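Local coordinates for protein cytosine deaminase (Klebsiella pneumoniae, PDB 4R85) that hydrolytically deaminates 5-methylcytosine, giving thymine, and probably cytosine as well, at an iron-containing active site, at residues R107-T121 against L141-G153. Residues are numbered along the deposited sequence; the frame is centred on the assembly and turned at random.
Sequences RDFGVQHVRTHVDVT and LIDLQIVAFPQEG. With 17E (5-methylcytosine), chain G.
Arg115 grips the amide oxygen of Gln145 side-on: NE lies 2.9 Å and NH2 2.8 Å from Gln145 OE1, which sits 3° out of the guanidinium plane. A bend at chi3 (-78°) turns the otherwise extended arginine toward the amide, while its NH1 forms a salt bridge with Asp207. Next along this face, Val147 CG2 packs over the centre of the His117 ring, 3.8 Å from the centroid, a CH-pi contact. The same imidazole directs its edge toward the face of Phe149 in an offset edge-to-face pair, planes at 88°. On the other face, Val114 CG1 meets Leu144 CD1 at 3.6 Å, and Val118 and Ile146 continue the apolar packing onto helix 126-137. Regular backbone bonds, among them Gln145 N to Val114 O at 2.7 Å, fix the parallel register. At the strand ends, Glu152 N donates to Thr121 OG1 (3.0 Å), and Asp119 OD2 closes an Asx turn with Thr121 N. There Gln151 binds 5-methylcytosine twice: its OE1 accepts from ligand N1 (2.7 Å) and its NE2 donates to O2. Neighbouring parallel strands linked through helix 126-137 form a beta-alpha-beta unit of the amidohydrolase TIM barrel, whose C-terminal strand ends carry the substrate pocket.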
# COMPACT_ATOMS: atom_id res chain seq x y z
N ARG A 107 6.76 12.54 -13.22
CA ARG A 107 6.13 13.81 -13.59
C ARG A 107 4.61 13.70 -13.50
O ARG A 107 3.94 14.60 -12.99
CB ARG A 107 6.55 14.21 -15.02
CG ARG A 107 5.90 15.48 -15.58
CD ARG A 107 4.61 15.19 -16.36
NE ARG A 107 4.70 13.97 -17.17
CZ ARG A 107 5.21 13.92 -18.39
NH1 ARG A 107 5.69 15.02 -18.96
NH2 ARG A 107 5.25 12.77 -19.05
N ASP A 108 4.06 12.59 -14.00
CA ASP A 108 2.62 12.36 -13.96
C ASP A 108 2.09 12.40 -12.53
O ASP A 108 0.93 12.75 -12.31
CB ASP A 108 2.24 11.03 -14.60
CG ASP A 108 2.33 11.05 -16.12
OD1 ASP A 108 2.41 12.16 -16.71
OD2 ASP A 108 2.32 9.95 -16.72
N PHE A 109 2.94 12.05 -11.58
CA PHE A 109 2.53 12.02 -10.18
C PHE A 109 3.08 13.18 -9.33
O PHE A 109 3.16 13.08 -8.11
CB PHE A 109 2.84 10.66 -9.56
CG PHE A 109 1.89 9.58 -9.99
CD1 PHE A 109 0.60 9.53 -9.48
CD2 PHE A 109 2.29 8.62 -10.93
CE1 PHE A 109 -0.28 8.54 -9.89
CE2 PHE A 109 1.42 7.63 -11.33
CZ PHE A 109 0.13 7.58 -10.80
N GLY A 110 3.45 14.27 -10.00
CA GLY A 110 3.80 15.50 -9.30
C GLY A 110 5.22 15.63 -8.78
O GLY A 110 5.53 16.54 -8.01
N VAL A 111 6.10 14.73 -9.20
CA VAL A 111 7.48 14.77 -8.74
C VAL A 111 8.31 15.71 -9.61
O VAL A 111 8.36 15.54 -10.82
CB VAL A 111 8.13 13.38 -8.79
CG1 VAL A 111 9.60 13.49 -8.43
CG2 VAL A 111 7.41 12.44 -7.83
N GLN A 112 8.97 16.69 -8.99
CA GLN A 112 9.83 17.60 -9.73
C GLN A 112 11.29 17.56 -9.27
O GLN A 112 12.16 18.23 -9.84
CB GLN A 112 9.31 19.03 -9.64
CG GLN A 112 7.98 19.28 -10.36
CD GLN A 112 7.65 20.76 -10.45
OE1 GLN A 112 8.55 21.59 -10.59
NE2 GLN A 112 6.36 21.10 -10.34
N HIS A 113 11.55 16.80 -8.22
CA HIS A 113 12.89 16.64 -7.68
C HIS A 113 13.21 15.16 -7.52
O HIS A 113 12.45 14.41 -6.91
CB HIS A 113 13.02 17.38 -6.35
CG HIS A 113 12.84 18.86 -6.48
ND1 HIS A 113 13.83 19.69 -6.93
CD2 HIS A 113 11.76 19.65 -6.25
CE1 HIS A 113 13.39 20.93 -6.97
NE2 HIS A 113 12.13 20.93 -6.56
N VAL A 114 14.33 14.74 -8.10
CA VAL A 114 14.68 13.33 -8.13
C VAL A 114 16.16 13.15 -7.84
O VAL A 114 16.99 13.86 -8.39
CB VAL A 114 14.39 12.74 -9.53
CG1 VAL A 114 14.84 11.26 -9.61
CG2 VAL A 114 12.93 12.88 -9.90
N ARG A 115 16.48 12.18 -6.99
CA ARG A 115 17.87 11.78 -6.82
C ARG A 115 18.01 10.33 -7.27
O ARG A 115 17.37 9.44 -6.69
CB ARG A 115 18.33 11.96 -5.37
CG ARG A 115 19.73 11.41 -5.10
CD ARG A 115 20.12 11.60 -3.63
NE ARG A 115 20.52 12.98 -3.35
CZ ARG A 115 20.89 13.40 -2.15
NH1 ARG A 115 20.88 12.54 -1.13
NH2 ARG A 115 21.25 14.67 -1.96
N THR A 116 18.79 10.09 -8.31
CA THR A 116 18.94 8.73 -8.82
C THR A 116 20.30 8.19 -8.45
O THR A 116 21.30 8.91 -8.51
CB THR A 116 18.75 8.63 -10.36
OG1 THR A 116 18.80 7.25 -10.75
CG2 THR A 116 19.83 9.39 -11.11
N HIS A 117 20.34 6.93 -8.04
CA HIS A 117 21.60 6.23 -7.91
C HIS A 117 21.92 5.60 -9.27
O HIS A 117 21.02 5.17 -9.99
CB HIS A 117 21.52 5.17 -6.80
CG HIS A 117 21.31 5.77 -5.44
ND1 HIS A 117 22.31 5.85 -4.50
CD2 HIS A 117 20.23 6.40 -4.91
CE1 HIS A 117 21.85 6.47 -3.43
NE2 HIS A 117 20.59 6.82 -3.65
N VAL A 118 23.20 5.59 -9.64
CA VAL A 118 23.65 4.94 -10.87
C VAL A 118 24.82 4.03 -10.55
O VAL A 118 25.78 4.46 -9.93
CB VAL A 118 24.14 5.97 -11.91
CG1 VAL A 118 24.49 5.25 -13.23
CG2 VAL A 118 23.09 7.03 -12.13
N ASP A 119 24.73 2.77 -10.97
CA ASP A 119 25.78 1.80 -10.69
C ASP A 119 27.06 2.17 -11.44
O ASP A 119 27.08 2.23 -12.67
CB ASP A 119 25.29 0.39 -11.07
CG ASP A 119 26.30 -0.70 -10.79
OD1 ASP A 119 26.03 -1.86 -11.20
OD2 ASP A 119 27.36 -0.44 -10.17
N VAL A 120 28.13 2.45 -10.69
CA VAL A 120 29.41 2.81 -11.31
C VAL A 120 30.43 1.67 -11.23
O VAL A 120 31.57 1.82 -11.65
CB VAL A 120 30.01 4.11 -10.71
CG1 VAL A 120 29.06 5.29 -10.93
CG2 VAL A 120 30.32 3.94 -9.23
N THR A 121 30.01 0.52 -10.70
CA THR A 121 30.82 -0.68 -10.84
C THR A 121 30.50 -1.29 -12.21
O THR A 121 29.98 -2.39 -12.34
CB THR A 121 30.64 -1.69 -9.69
OG1 THR A 121 29.24 -1.93 -9.47
CG2 THR A 121 31.28 -1.15 -8.40
N LEU A 141 11.25 19.10 -16.87
CA LEU A 141 10.34 18.35 -16.02
C LEU A 141 10.82 18.26 -14.57
O LEU A 141 10.04 18.42 -13.64
CB LEU A 141 10.13 16.93 -16.57
CG LEU A 141 9.65 16.83 -18.02
CD1 LEU A 141 9.46 15.37 -18.43
CD2 LEU A 141 8.36 17.62 -18.24
N ILE A 142 12.10 17.97 -14.39
CA ILE A 142 12.61 17.67 -13.05
C ILE A 142 14.00 18.24 -12.81
O ILE A 142 14.73 18.56 -13.75
CB ILE A 142 12.74 16.14 -12.84
CG1 ILE A 142 13.81 15.57 -13.77
CG2 ILE A 142 11.40 15.45 -13.02
CD1 ILE A 142 14.07 14.07 -13.59
N ASP A 143 14.36 18.35 -11.54
CA ASP A 143 15.73 18.64 -11.16
C ASP A 143 16.35 17.33 -10.69
O ASP A 143 15.98 16.80 -9.63
CB ASP A 143 15.78 19.70 -10.05
CG ASP A 143 15.30 21.06 -10.53
OD1 ASP A 143 14.13 21.42 -10.28
OD2 ASP A 143 16.11 21.77 -11.16
N LEU A 144 17.29 16.80 -11.47
CA LEU A 144 17.85 15.48 -11.20
C LEU A 144 19.20 15.54 -10.49
O LEU A 144 20.12 16.21 -10.97
CB LEU A 144 18.00 14.70 -12.51
CG LEU A 144 18.53 13.26 -12.44
CD1 LEU A 144 17.56 12.39 -11.63
CD2 LEU A 144 18.73 12.70 -13.84
N GLN A 145 19.33 14.84 -9.37
CA GLN A 145 20.65 14.63 -8.76
C GLN A 145 21.14 13.23 -9.06
O GLN A 145 20.36 12.28 -9.09
CB GLN A 145 20.59 14.82 -7.25
CG GLN A 145 20.25 16.24 -6.85
CD GLN A 145 20.32 16.45 -5.35
OE1 GLN A 145 20.76 15.56 -4.60
NE2 GLN A 145 19.90 17.62 -4.89
N ILE A 146 22.44 13.08 -9.27
CA ILE A 146 22.99 11.77 -9.60
C ILE A 146 24.01 11.28 -8.57
O ILE A 146 24.98 11.98 -8.27
CB ILE A 146 23.66 11.78 -10.98
CG1 ILE A 146 22.60 12.01 -12.06
CG2 ILE A 146 24.43 10.48 -11.21
CD1 ILE A 146 23.18 12.50 -13.37
N VAL A 147 23.78 10.08 -8.05
CA VAL A 147 24.67 9.46 -7.07
C VAL A 147 25.57 8.40 -7.73
O VAL A 147 25.06 7.47 -8.38
CB VAL A 147 23.88 8.74 -5.96
CG1 VAL A 147 24.82 8.31 -4.83
CG2 VAL A 147 22.74 9.63 -5.41
N ALA A 148 26.88 8.52 -7.54
CA ALA A 148 27.81 7.46 -7.93
C ALA A 148 27.70 6.29 -6.95
O ALA A 148 28.29 6.31 -5.88
CB ALA A 148 29.23 7.98 -7.97
N PHE A 149 26.97 5.26 -7.36
CA PHE A 149 26.62 4.14 -6.49
C PHE A 149 27.42 2.92 -6.92
O PHE A 149 27.25 2.43 -8.04
CB PHE A 149 25.12 3.86 -6.63
CG PHE A 149 24.66 2.58 -5.96
CD1 PHE A 149 24.95 2.33 -4.63
CD2 PHE A 149 23.93 1.64 -6.67
CE1 PHE A 149 24.52 1.16 -4.01
CE2 PHE A 149 23.50 0.47 -6.06
CZ PHE A 149 23.80 0.22 -4.74
N PRO A 150 28.34 2.46 -6.06
CA PRO A 150 29.19 1.32 -6.42
C PRO A 150 28.50 0.01 -6.03
O PRO A 150 28.83 -0.58 -5.01
CB PRO A 150 30.43 1.53 -5.55
CG PRO A 150 29.87 2.21 -4.30
CD PRO A 150 28.68 3.03 -4.74
N GLN A 151 27.55 -0.43 -6.86
CA GLN A 151 26.73 -1.61 -6.55
C GLN A 151 27.51 -2.83 -6.08
O GLN A 151 27.10 -3.52 -5.14
CB GLN A 151 25.90 -2.00 -7.77
CG GLN A 151 25.10 -3.28 -7.59
CD GLN A 151 23.94 -3.08 -6.62
OE1 GLN A 151 22.85 -2.69 -7.02
NE2 GLN A 151 24.19 -3.34 -5.35
N GLU A 152 28.62 -3.12 -6.74
CA GLU A 152 29.35 -4.34 -6.38
C GLU A 152 30.50 -4.09 -5.41
O GLU A 152 31.36 -4.95 -5.21
CB GLU A 152 29.77 -5.10 -7.65
CG GLU A 152 28.52 -5.54 -8.42
CD GLU A 152 28.81 -6.45 -9.58
OE1 GLU A 152 28.20 -6.25 -10.65
OE2 GLU A 152 29.64 -7.37 -9.41
N GLY A 153 30.50 -2.91 -4.80
CA GLY A 153 31.48 -2.60 -3.78
C GLY A 153 32.60 -1.71 -4.27
O GLY A 153 32.99 -1.76 -5.44
N1 17E G . 20.77 -2.19 -5.35
C2 17E G . 20.83 -2.28 -4.02
O2 17E G . 22.02 -2.60 -3.42
N3 17E G . 19.76 -2.05 -3.25
C4 17E G . 18.58 -1.73 -3.81
N4 17E G . 17.44 -1.49 -2.98
C5 17E G . 18.47 -1.63 -5.20
C6 17E G . 19.61 -1.87 -5.96
CM5 17E G . 17.16 -1.28 -5.84
O HOH W 1 7.68 16.89 -13.07
O HOH W 2 16.43 18.01 -7.11